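Alpha-galactosidase (Lactobacillus brevis, PDB 3MI6) probably hydrolyses terminal, non-reducing alpha-D-galactose residues from alpha-galactosides, as a tetrameric member of glycoside hydrolase family 36. Local coordinates at residues Asn9-Gln15 against Ile40-Tyr46; Gln195-Trp200 against His227-Pro231; Phe344-Leu349 against Arg389-Asp393; Asp450-Glu455 against Phe488-Leu492. All blocks are in the same frame, centred on the assembly; numbering follows the deposited sequence.

Interaction 1. Residues Asn9-Gln15 against Ile40-Tyr46; sequences NLTFHLQ and IHVQPTY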
# COMPACT_ATOMS: atom_id res chain seq x y z
N ASN D 9 -14.18 -35.25 28.84
CA ASN D 9 -14.01 -33.79 28.86
C ASN D 9 -14.93 -33.06 27.89
O ASN D 9 -14.93 -31.83 27.83
CB ASN D 9 -12.58 -33.40 28.54
CG ASN D 9 -11.62 -33.80 29.61
OD1 ASN D 9 -11.39 -33.05 30.56
ND2 ASN D 9 -11.06 -35.00 29.48
N LEU D 10 -15.71 -33.83 27.14
CA LEU D 10 -16.64 -33.24 26.18
C LEU D 10 -15.88 -32.33 25.21
O LEU D 10 -16.29 -31.20 24.91
CB LEU D 10 -17.78 -32.51 26.91
CG LEU D 10 -18.67 -33.37 27.83
CD1 LEU D 10 -19.78 -32.53 28.46
CD2 LEU D 10 -19.26 -34.53 27.08
N THR D 11 -14.75 -32.86 24.75
CA THR D 11 -13.96 -32.24 23.71
C THR D 11 -14.27 -32.88 22.36
O THR D 11 -14.00 -34.06 22.13
CB THR D 11 -12.48 -32.43 23.99
OG1 THR D 11 -12.18 -31.90 25.28
CG2 THR D 11 -11.67 -31.70 22.95
N PHE D 12 -14.86 -32.09 21.48
CA PHE D 12 -15.20 -32.52 20.14
C PHE D 12 -14.18 -31.96 19.19
O PHE D 12 -13.89 -30.76 19.20
CB PHE D 12 -16.59 -32.03 19.79
CG PHE D 12 -17.63 -32.46 20.77
CD1 PHE D 12 -18.35 -33.62 20.57
CD2 PHE D 12 -17.83 -31.74 21.93
CE1 PHE D 12 -19.28 -34.04 21.48
CE2 PHE D 12 -18.77 -32.15 22.85
CZ PHE D 12 -19.49 -33.30 22.63
N HIS D 13 -13.65 -32.85 18.37
CA HIS D 13 -12.53 -32.55 17.52
C HIS D 13 -12.81 -33.21 16.18
O HIS D 13 -12.82 -34.42 16.06
CB HIS D 13 -11.28 -33.13 18.17
CG HIS D 13 -10.00 -32.80 17.47
ND1 HIS D 13 -9.88 -32.79 16.09
CD2 HIS D 13 -8.77 -32.54 17.95
CE1 HIS D 13 -8.64 -32.50 15.76
NE2 HIS D 13 -7.94 -32.34 16.87
N LEU D 14 -13.05 -32.38 15.17
CA LEU D 14 -13.25 -32.82 13.80
C LEU D 14 -11.94 -32.84 12.97
O LEU D 14 -11.19 -31.85 12.94
CB LEU D 14 -14.30 -31.92 13.15
CG LEU D 14 -15.78 -32.10 13.56
CD1 LEU D 14 -16.04 -31.74 15.01
CD2 LEU D 14 -16.70 -31.29 12.63
N GLN D 15 -11.65 -33.96 12.31
CA GLN D 15 -10.46 -34.09 11.45
C GLN D 15 -10.80 -34.45 10.01
O GLN D 15 -11.37 -35.52 9.74
CB GLN D 15 -9.49 -35.14 11.98
CG GLN D 15 -8.69 -34.70 13.20
CD GLN D 15 -7.50 -35.59 13.44
OE1 GLN D 15 -7.57 -36.80 13.23
NE2 GLN D 15 -6.39 -35.00 13.86
N ILE D 40 -4.14 -30.89 13.55
CA ILE D 40 -3.26 -31.15 14.69
C ILE D 40 -3.74 -32.40 15.42
O ILE D 40 -4.83 -32.88 15.19
CB ILE D 40 -3.13 -29.93 15.65
CG1 ILE D 40 -4.37 -29.75 16.52
CG2 ILE D 40 -2.82 -28.67 14.87
CD1 ILE D 40 -4.27 -28.57 17.47
N HIS D 41 -2.90 -32.94 16.30
CA HIS D 41 -3.16 -34.24 16.89
C HIS D 41 -4.35 -34.25 17.83
O HIS D 41 -4.63 -33.26 18.50
CB HIS D 41 -1.91 -34.75 17.62
CG HIS D 41 -1.04 -35.63 16.78
ND1 HIS D 41 0.26 -35.31 16.47
CD2 HIS D 41 -1.29 -36.81 16.17
CE1 HIS D 41 0.78 -36.26 15.72
NE2 HIS D 41 -0.14 -37.18 15.52
N VAL D 42 -5.04 -35.38 17.90
CA VAL D 42 -6.11 -35.53 18.89
C VAL D 42 -5.56 -35.60 20.32
O VAL D 42 -4.56 -36.28 20.58
CB VAL D 42 -7.00 -36.77 18.63
CG1 VAL D 42 -8.06 -36.87 19.70
CG2 VAL D 42 -7.65 -36.69 17.25
N GLN D 43 -6.22 -34.91 21.24
CA GLN D 43 -5.79 -34.83 22.63
C GLN D 43 -7.02 -34.66 23.49
O GLN D 43 -7.99 -34.04 23.05
CB GLN D 43 -4.88 -33.62 22.84
CG GLN D 43 -3.53 -33.72 22.16
CD GLN D 43 -2.45 -34.27 23.07
OE1 GLN D 43 -2.72 -35.07 23.97
NE2 GLN D 43 -1.21 -33.83 22.84
N PRO D 44 -6.99 -35.19 24.72
CA PRO D 44 -8.19 -35.24 25.56
C PRO D 44 -8.66 -33.84 25.88
O PRO D 44 -9.84 -33.53 25.81
CB PRO D 44 -7.69 -35.91 26.84
CG PRO D 44 -6.43 -36.60 26.45
CD PRO D 44 -5.82 -35.73 25.42
N THR D 45 -7.70 -32.99 26.22
CA THR D 45 -7.99 -31.63 26.60
C THR D 45 -6.88 -30.73 26.04
O THR D 45 -5.79 -31.21 25.73
CB THR D 45 -8.05 -31.52 28.13
OG1 THR D 45 -8.67 -30.28 28.51
CG2 THR D 45 -6.65 -31.60 28.73
N TYR D 46 -7.19 -29.44 25.87
CA TYR D 46 -6.22 -28.46 25.40
C TYR D 46 -6.12 -27.32 26.41
O TYR D 46 -6.44 -26.18 26.11
CB TYR D 46 -6.62 -27.93 24.01
CG TYR D 46 -6.63 -28.98 22.92
CD1 TYR D 46 -7.76 -29.74 22.67
CD2 TYR D 46 -5.52 -29.20 22.13
CE1 TYR D 46 -7.77 -30.70 21.68
CE2 TYR D 46 -5.53 -30.17 21.14
CZ TYR D 46 -6.66 -30.91 20.92
OH TYR D 46 -6.69 -31.86 19.93
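Two side chains of strand 11-15, Thr11 and Gln15, donate hydrogen bonds to backbone carbonyls of the irregular segment Ile40-Tyr46. Thr11 OG1 meets Pro44 O at 2.9 Å, lying in the carbonyl plane. At the other end of the strand, Gln15 NE2 reaches Ile40 O at 2.9 Å, a weak bond bent to 126°. Between them sits the His13 imidazole, carried across by CG standing anti to the backbone N (chi1 -175°). Tyr46 OH lies in the plane of that ring, at its edge, 3.0 Å from His13 CD2, and the two side chains cross at about a right angle. The same hydroxyl donates to His41 O (2.9 Å), which fixes the phenol within its own loop. Van der Waals contacts add to this: Val42 CG2 lies over one face of the His13 ring and 4.0 Å from Gln15 CD, while Thr11 CG2 touches the edge of the Tyr46 ring at CE1, 4.2 Å away. Gln43 bonds to Glu706 of the second subunit. Strand 11-15 runs between strands 4-6 and 19-25 of a four-stranded antiparallel sheet, and Ile40-Tyr46 covers the face bearing Thr11, His13 and Gln15; Phe12 packs on the other face against Phe23 and Tyr108.

Interaction 2. Residues Gln195-Trp200 against His227-Pro231; sequences QFSGTW and HQQNP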
# COMPACT_ATOMS: atom_id res chain seq x y z
N GLN D 195 -14.45 -10.65 -1.00
CA GLN D 195 -15.89 -10.70 -1.26
C GLN D 195 -16.09 -10.64 -2.75
O GLN D 195 -15.14 -10.47 -3.50
CB GLN D 195 -16.60 -9.52 -0.60
CG GLN D 195 -16.00 -8.21 -1.03
CD GLN D 195 -16.54 -7.05 -0.26
OE1 GLN D 195 -16.11 -6.77 0.86
NE2 GLN D 195 -17.48 -6.33 -0.86
N PHE D 196 -17.34 -10.80 -3.17
CA PHE D 196 -17.65 -10.78 -4.58
C PHE D 196 -18.88 -9.92 -4.83
O PHE D 196 -20.01 -10.36 -4.70
CB PHE D 196 -17.73 -12.21 -5.12
CG PHE D 196 -16.43 -12.92 -5.03
CD1 PHE D 196 -15.51 -12.85 -6.08
CD2 PHE D 196 -16.07 -13.60 -3.87
CE1 PHE D 196 -14.28 -13.48 -5.99
CE2 PHE D 196 -14.85 -14.22 -3.76
CZ PHE D 196 -13.96 -14.17 -4.82
N SER D 197 -18.63 -8.68 -5.17
CA SER D 197 -19.66 -7.68 -5.26
C SER D 197 -19.82 -7.23 -6.70
O SER D 197 -18.87 -7.32 -7.48
CB SER D 197 -19.26 -6.51 -4.37
OG SER D 197 -18.70 -7.01 -3.16
N GLY D 198 -21.01 -6.77 -7.06
CA GLY D 198 -21.21 -6.17 -8.35
C GLY D 198 -22.63 -5.71 -8.55
O GLY D 198 -23.21 -5.01 -7.71
N THR D 199 -23.19 -6.15 -9.68
CA THR D 199 -24.55 -5.84 -10.05
C THR D 199 -24.90 -6.46 -11.41
O THR D 199 -24.12 -7.20 -12.00
CB THR D 199 -24.80 -4.31 -10.10
OG1 THR D 199 -26.20 -4.06 -10.29
CG2 THR D 199 -23.99 -3.66 -11.24
N TRP D 200 -26.10 -6.16 -11.90
CA TRP D 200 -26.57 -6.80 -13.11
C TRP D 200 -25.60 -6.50 -14.25
O TRP D 200 -25.10 -5.38 -14.36
CB TRP D 200 -28.01 -6.38 -13.42
CG TRP D 200 -28.46 -6.81 -14.77
CD1 TRP D 200 -29.14 -7.95 -15.09
CD2 TRP D 200 -28.25 -6.10 -15.99
NE1 TRP D 200 -29.38 -7.99 -16.45
CE2 TRP D 200 -28.84 -6.87 -17.02
CE3 TRP D 200 -27.63 -4.89 -16.32
CZ2 TRP D 200 -28.81 -6.47 -18.35
CZ3 TRP D 200 -27.61 -4.50 -17.62
CH2 TRP D 200 -28.20 -5.28 -18.63
N HIS D 227 -27.54 -10.01 -7.29
CA HIS D 227 -26.50 -9.61 -8.24
C HIS D 227 -25.42 -8.87 -7.43
O HIS D 227 -24.25 -8.97 -7.72
CB HIS D 227 -27.04 -8.63 -9.30
CG HIS D 227 -28.05 -9.23 -10.25
ND1 HIS D 227 -29.41 -9.12 -10.05
CD2 HIS D 227 -27.89 -9.93 -11.40
CE1 HIS D 227 -30.05 -9.74 -11.03
NE2 HIS D 227 -29.15 -10.24 -11.86
N GLN D 228 -25.84 -8.15 -6.40
CA GLN D 228 -24.99 -7.18 -5.73
C GLN D 228 -23.90 -7.80 -4.87
O GLN D 228 -22.76 -7.36 -4.91
CB GLN D 228 -25.85 -6.24 -4.89
CG GLN D 228 -26.75 -5.30 -5.71
CD GLN D 228 -27.82 -6.03 -6.50
OE1 GLN D 228 -28.17 -5.64 -7.62
NE2 GLN D 228 -28.34 -7.11 -5.93
N GLN D 229 -24.26 -8.81 -4.07
CA GLN D 229 -23.31 -9.48 -3.18
C GLN D 229 -23.58 -10.97 -3.21
O GLN D 229 -24.72 -11.38 -3.08
CB GLN D 229 -23.47 -9.00 -1.73
CG GLN D 229 -23.44 -7.49 -1.54
CD GLN D 229 -22.04 -6.89 -1.65
OE1 GLN D 229 -21.05 -7.60 -1.87
NE2 GLN D 229 -21.96 -5.57 -1.48
N ASN D 230 -22.53 -11.78 -3.37
CA ASN D 230 -22.68 -13.23 -3.31
C ASN D 230 -22.40 -13.77 -1.92
O ASN D 230 -21.57 -13.21 -1.20
CB ASN D 230 -21.73 -13.91 -4.30
CG ASN D 230 -22.07 -15.35 -4.49
OD1 ASN D 230 -22.82 -15.70 -5.40
ND2 ASN D 230 -21.56 -16.21 -3.62
N PRO D 231 -23.07 -14.88 -1.55
CA PRO D 231 -22.90 -15.49 -0.22
C PRO D 231 -21.51 -16.04 0.04
O PRO D 231 -21.17 -16.25 1.20
CB PRO D 231 -23.91 -16.65 -0.25
CG PRO D 231 -24.94 -16.24 -1.24
CD PRO D 231 -24.18 -15.48 -2.30
O HOH W 1 -22.17 -10.04 -6.73
O HOH W 2 -18.83 -12.39 -1.46
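Ser197 and Gln229 form a single backbone bridge, with their CA atoms 4.6 Å apart. Two hydrogen bonds accompany it: Asn230 N donates to Phe196 O at 3.2 Å, and Gly198 N to Gln228 O at 2.8 Å. Ser197 CA adds a C-H...O contact to Gln228 O. One water donates to both Phe196 O and His227 O; a second accepts from Phe196 N and donates to Asn230 O, so both waters bridge the two backbones beside the direct bonds.

Among the side chains, Ser197 OG gives its hydrogen to Gln229 OE1 (2.7 Å), approaching 22° out of the amide's carbonyl plane. It also accepts a nearly straight bond from Gln195 NE2 (2.7 Å, 167°), in the plane of that amide. Trp200 and His227 run alongside each other in the same direction, with the indole edge turned to the imidazole face as an offset edge-to-face pair, planes at 70°. Trp200 CB sits over that face, 4.2 Å from the ring centroid, a CH-pi contact. Tyr483 and the carbonyl of Ser529 bind the two nitrogens of His227, fixing its rotation.

Trp200 NE1 bonds to Asp549, the predicted proton donor, so this extension of the N-terminal beta-domain probably lines the substrate pocket, consistent with the predicted substrate-binding role of Trp200.

Interaction 3. Residues Phe344-Leu349 against Arg389-Asp393; sequences FNEAKL and RKFPD
The torsions of Phe344 and Lys390 bring them together: the Phe344 ring sits between its backbone N and carbonyl carbon (chi1 73°), while the lysine chain starts almost eclipsed (chi1 -12°) and bends again at each later torsion, curling across the ring. The contact belongs to the (beta/alpha)8 barrel: Phe344-Leu349 leads into helix 346-358, and Arg389-Asp393 belongs to the loop between strand 363-366 and helix 394-404. Lys390 CE lies over one face of Phe344, 4.2 Å from the centroid, as a CH-pi contact, and the two side chains cross at about a right angle. The ammonium group, beyond CE, donates to Gly369 O.

The backbones join where Glu346 N donates to Lys390 O at 3.0 Å, the donor lying in the carbonyl plane. This N-H belongs to the first turn of the helix. Asn345 caps that turn, its OD1 accepting from Lys348 N nearly along the C=O axis.

Phe391 packs against the start of the helix. Its CZ is 4.1 Å from Leu349 CD1, which comes in at the ring edge. Phe391 CZ also meets the edge of the Phe344 ring, 3.9 Å from Phe344 CE1. Leu366, on strand 363-366, touches both phenylalanines, and Phe398 of helix 394-404 packs on Glu346 and Leu349. The side chain of Phe344 is about 6 Å from that of Asp367, a predicted substrate-binding residue. Glu346 runs obliquely past the edge of the Phe391 ring, its carboxylate plane turned 64° from it; OE1 sits in the ring plane, 3.6 Å from Phe391 CD1.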
# COMPACT_ATOMS: atom_id res chain seq x y z
N PHE D 344 -40.55 -12.80 -33.15
CA PHE D 344 -40.41 -14.10 -33.79
C PHE D 344 -41.73 -14.83 -33.95
O PHE D 344 -42.75 -14.45 -33.38
CB PHE D 344 -39.38 -14.99 -33.05
CG PHE D 344 -39.87 -15.53 -31.72
CD1 PHE D 344 -40.72 -16.63 -31.67
CD2 PHE D 344 -39.46 -14.94 -30.52
CE1 PHE D 344 -41.16 -17.13 -30.45
CE2 PHE D 344 -39.91 -15.43 -29.30
CZ PHE D 344 -40.76 -16.53 -29.27
N ASN D 345 -41.69 -15.89 -34.76
CA ASN D 345 -42.81 -16.81 -34.94
C ASN D 345 -42.24 -18.19 -35.32
O ASN D 345 -41.05 -18.29 -35.65
CB ASN D 345 -43.81 -16.29 -35.98
CG ASN D 345 -43.16 -15.93 -37.32
OD1 ASN D 345 -42.27 -16.64 -37.80
ND2 ASN D 345 -43.63 -14.84 -37.94
N GLU D 346 -43.07 -19.23 -35.28
CA GLU D 346 -42.57 -20.59 -35.47
C GLU D 346 -41.68 -20.76 -36.71
O GLU D 346 -40.58 -21.31 -36.62
CB GLU D 346 -43.72 -21.60 -35.53
CG GLU D 346 -43.28 -22.94 -36.11
CD GLU D 346 -43.95 -24.12 -35.45
OE1 GLU D 346 -45.05 -23.95 -34.88
OE2 GLU D 346 -43.38 -25.23 -35.51
N ALA D 347 -42.17 -20.27 -37.84
CA ALA D 347 -41.45 -20.37 -39.11
C ALA D 347 -40.06 -19.75 -39.04
O ALA D 347 -39.09 -20.32 -39.54
CB ALA D 347 -42.26 -19.72 -40.21
N LYS D 348 -39.96 -18.57 -38.44
CA LYS D 348 -38.67 -17.91 -38.29
C LYS D 348 -37.74 -18.74 -37.44
O LYS D 348 -36.55 -18.83 -37.72
CB LYS D 348 -38.83 -16.52 -37.67
CG LYS D 348 -37.51 -15.85 -37.25
CD LYS D 348 -36.60 -15.58 -38.44
CE LYS D 348 -35.30 -14.93 -37.98
NZ LYS D 348 -34.41 -14.50 -39.11
N LEU D 349 -38.28 -19.36 -36.39
CA LEU D 349 -37.46 -20.14 -35.47
C LEU D 349 -36.99 -21.45 -36.09
O LEU D 349 -35.95 -22.00 -35.72
CB LEU D 349 -38.19 -20.39 -34.14
CG LEU D 349 -38.19 -19.26 -33.10
CD1 LEU D 349 -38.87 -19.73 -31.84
CD2 LEU D 349 -36.78 -18.73 -32.79
N ARG D 389 -50.78 -17.00 -31.95
CA ARG D 389 -50.32 -16.12 -33.02
C ARG D 389 -48.96 -16.56 -33.53
O ARG D 389 -48.64 -16.40 -34.71
CB ARG D 389 -50.18 -14.69 -32.53
CG ARG D 389 -51.30 -14.14 -31.70
CD ARG D 389 -50.83 -12.83 -31.09
NE ARG D 389 -51.84 -12.20 -30.25
CZ ARG D 389 -51.68 -11.00 -29.69
NH1 ARG D 389 -50.55 -10.33 -29.90
NH2 ARG D 389 -52.64 -10.48 -28.93
N LYS D 390 -48.13 -17.09 -32.64
CA LYS D 390 -46.76 -17.41 -32.99
C LYS D 390 -46.53 -18.92 -33.02
O LYS D 390 -45.51 -19.39 -33.53
CB LYS D 390 -45.77 -16.73 -32.03
CG LYS D 390 -46.40 -15.65 -31.14
CD LYS D 390 -45.62 -14.33 -31.11
CE LYS D 390 -44.27 -14.47 -30.43
NZ LYS D 390 -44.28 -15.68 -29.58
N PHE D 391 -47.49 -19.67 -32.49
CA PHE D 391 -47.45 -21.13 -32.52
C PHE D 391 -48.83 -21.73 -32.77
O PHE D 391 -49.49 -22.19 -31.83
CB PHE D 391 -46.82 -21.71 -31.24
CG PHE D 391 -45.37 -21.37 -31.08
CD1 PHE D 391 -44.43 -21.94 -31.92
CD2 PHE D 391 -44.95 -20.50 -30.10
CE1 PHE D 391 -43.09 -21.63 -31.78
CE2 PHE D 391 -43.61 -20.18 -29.96
CZ PHE D 391 -42.68 -20.75 -30.79
N PRO D 392 -49.26 -21.75 -34.04
CA PRO D 392 -50.59 -22.21 -34.46
C PRO D 392 -50.96 -23.63 -33.98
O PRO D 392 -52.10 -23.84 -33.56
CB PRO D 392 -50.50 -22.17 -35.98
CG PRO D 392 -49.47 -21.12 -36.27
CD PRO D 392 -48.46 -21.26 -35.18
N ASP D 393 -50.02 -24.57 -34.07
CA ASP D 393 -50.29 -25.96 -33.71
C ASP D 393 -49.72 -26.28 -32.33
O ASP D 393 -49.24 -27.39 -32.09
CB ASP D 393 -49.72 -26.92 -34.76
CG ASP D 393 -50.39 -26.79 -36.12
OD1 ASP D 393 -50.77 -25.66 -36.52
OD2 ASP D 393 -50.52 -27.82 -36.82

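Interaction 4. Residues Asp450-Glu455 against Phe488-Leu492; sequences DMARPE and FSSRL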
# COMPACT_ATOMS: atom_id res chain seq x y z
N ASP D 450 -47.18 -14.50 -4.40
CA ASP D 450 -46.91 -14.98 -3.05
C ASP D 450 -46.59 -16.49 -3.00
O ASP D 450 -47.45 -17.32 -2.74
CB ASP D 450 -48.07 -14.64 -2.14
CG ASP D 450 -47.79 -14.97 -0.71
OD1 ASP D 450 -46.77 -15.65 -0.47
OD2 ASP D 450 -48.57 -14.56 0.16
N MSE D 451 -45.33 -16.83 -3.25
CA MSE D 451 -44.87 -18.21 -3.18
C MSE D 451 -45.02 -18.83 -1.81
O MSE D 451 -44.77 -20.02 -1.62
CB MSE D 451 -43.38 -18.28 -3.56
CG MSE D 451 -43.07 -17.84 -4.99
SE MSE D 451 -43.90 -19.01 -6.32
CE MSE D 451 -43.08 -20.70 -5.80
N ALA D 452 -45.40 -18.02 -0.83
CA ALA D 452 -45.55 -18.51 0.53
C ALA D 452 -46.83 -19.33 0.65
O ALA D 452 -47.01 -20.08 1.62
CB ALA D 452 -45.56 -17.36 1.51
N ARG D 453 -47.72 -19.19 -0.33
CA ARG D 453 -48.98 -19.91 -0.34
C ARG D 453 -48.87 -21.23 -1.09
O ARG D 453 -48.51 -21.25 -2.27
CB ARG D 453 -50.07 -19.07 -1.00
CG ARG D 453 -50.29 -17.72 -0.38
CD ARG D 453 -50.87 -16.78 -1.40
NE ARG D 453 -51.58 -15.68 -0.76
CZ ARG D 453 -52.91 -15.57 -0.73
NH1 ARG D 453 -53.67 -16.48 -1.33
NH2 ARG D 453 -53.47 -14.53 -0.12
N PRO D 454 -49.17 -22.33 -0.42
CA PRO D 454 -49.15 -23.64 -1.07
C PRO D 454 -50.15 -23.77 -2.22
O PRO D 454 -49.98 -24.64 -3.07
CB PRO D 454 -49.48 -24.61 0.07
CG PRO D 454 -49.01 -23.89 1.29
CD PRO D 454 -49.28 -22.44 1.04
N GLU D 455 -51.18 -22.94 -2.27
CA GLU D 455 -52.08 -23.00 -3.42
C GLU D 455 -51.35 -22.51 -4.66
O GLU D 455 -51.59 -22.99 -5.77
CB GLU D 455 -53.39 -22.23 -3.17
CG GLU D 455 -53.28 -20.72 -2.91
CD GLU D 455 -53.31 -20.34 -1.42
OE1 GLU D 455 -52.79 -21.11 -0.57
OE2 GLU D 455 -53.84 -19.25 -1.09
N PHE D 488 -45.80 -8.19 1.73
CA PHE D 488 -46.89 -8.57 2.59
C PHE D 488 -47.52 -9.86 2.10
O PHE D 488 -47.56 -10.12 0.91
CB PHE D 488 -47.94 -7.45 2.67
CG PHE D 488 -48.93 -7.62 3.80
CD1 PHE D 488 -50.16 -8.23 3.58
CD2 PHE D 488 -48.63 -7.17 5.07
CE1 PHE D 488 -51.07 -8.39 4.61
CE2 PHE D 488 -49.52 -7.32 6.10
CZ PHE D 488 -50.76 -7.94 5.87
N SER D 489 -48.00 -10.67 3.03
CA SER D 489 -48.73 -11.87 2.68
C SER D 489 -50.01 -11.87 3.50
O SER D 489 -49.96 -11.78 4.73
CB SER D 489 -47.89 -13.11 2.99
OG SER D 489 -48.58 -14.31 2.67
N SER D 490 -51.15 -11.96 2.83
CA SER D 490 -52.43 -12.07 3.54
C SER D 490 -52.59 -13.47 4.15
O SER D 490 -53.40 -13.68 5.06
CB SER D 490 -53.60 -11.74 2.61
OG SER D 490 -53.48 -12.41 1.37
N ARG D 491 -51.79 -14.41 3.66
CA ARG D 491 -51.81 -15.79 4.13
C ARG D 491 -51.19 -15.91 5.52
O ARG D 491 -51.38 -16.91 6.20
CB ARG D 491 -51.02 -16.66 3.15
CG ARG D 491 -50.78 -18.08 3.61
CD ARG D 491 -52.11 -18.77 3.88
NE ARG D 491 -51.91 -20.16 4.27
CZ ARG D 491 -52.08 -21.19 3.46
NH1 ARG D 491 -52.45 -20.98 2.20
NH2 ARG D 491 -51.88 -22.43 3.90
N LEU D 492 -50.44 -14.90 5.92
CA LEU D 492 -49.75 -14.96 7.20
C LEU D 492 -50.39 -13.96 8.15
O LEU D 492 -51.00 -12.99 7.71
CB LEU D 492 -48.26 -14.65 7.02
CG LEU D 492 -47.51 -15.52 5.99
CD1 LEU D 492 -46.12 -14.96 5.70
CD2 LEU D 492 -47.41 -16.97 6.45
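Two type I beta turns face each other, Asp450-Arg453 and Ser489-Leu492, with the CA atoms of Asp450 and Ser489 6.8 Å apart and Arg453 at the N-cap of helix 454-471.

Ser489 OG donates to Asp450 OD2 at 2.5 Å, using the syn lone pair of the carboxylate; the OG stands anti to its own backbone N (chi1 -180°), which directs it across the gap. The same OD2 takes a weak bond from Arg453 NE, part of a salt bridge. Arg453, extended from CG to NE, thus passes alongside Asp450 and presents NH2 to Ser490 OG, in the plane of the guanidinium at its edge; at 2.6 Å and 126° this bond is weak.

Arg491 comes from the other turn, bent at chi2 (58°), and its CB packs 3.8 Å from Arg453 CG and over one face of the Arg453 guanidinium. The two guanidinium planes stand 73° apart. Pro454 CD lies over a face of the Arg491 guanidinium, while Glu455 OE1 meets Arg491 NH1 at its edge in a 2.8 Å salt bridge, the carboxylate and guanidinium nearly coplanar. Glu455 OE2 forms a salt bridge with Arg453 NH1, weak as a hydrogen bond, so one carboxylate is shared by both arginines.

Asp450, Arg453, Glu455 and Arg491 form a salt-bridge network joining two connecting loops of the (beta/alpha)8 barrel, one entering helix 454-471 and the other preceding helix 500-518.

From the N terminus, the four contacts close in series, none nested within or crossing another. Interaction 1 folds the chain after strand 31-36 back over the sheet it has just formed, at the edge of the N-terminal part. Interaction 2 closes the excursion through strands 205-210 and 214-219 near the centre of the chain, its centre about 38 Å from that of interaction 1. Interactions 3 and 4 both lie in the barrel, centres about 36 Å apart. Interaction 3 joins the start of helix 346-358 to the loop before helix 394-404; interaction 4 encloses helix 454-471 and strand 475-478. Interactions 1 and 3 sit on opposite sides of the chain's centre.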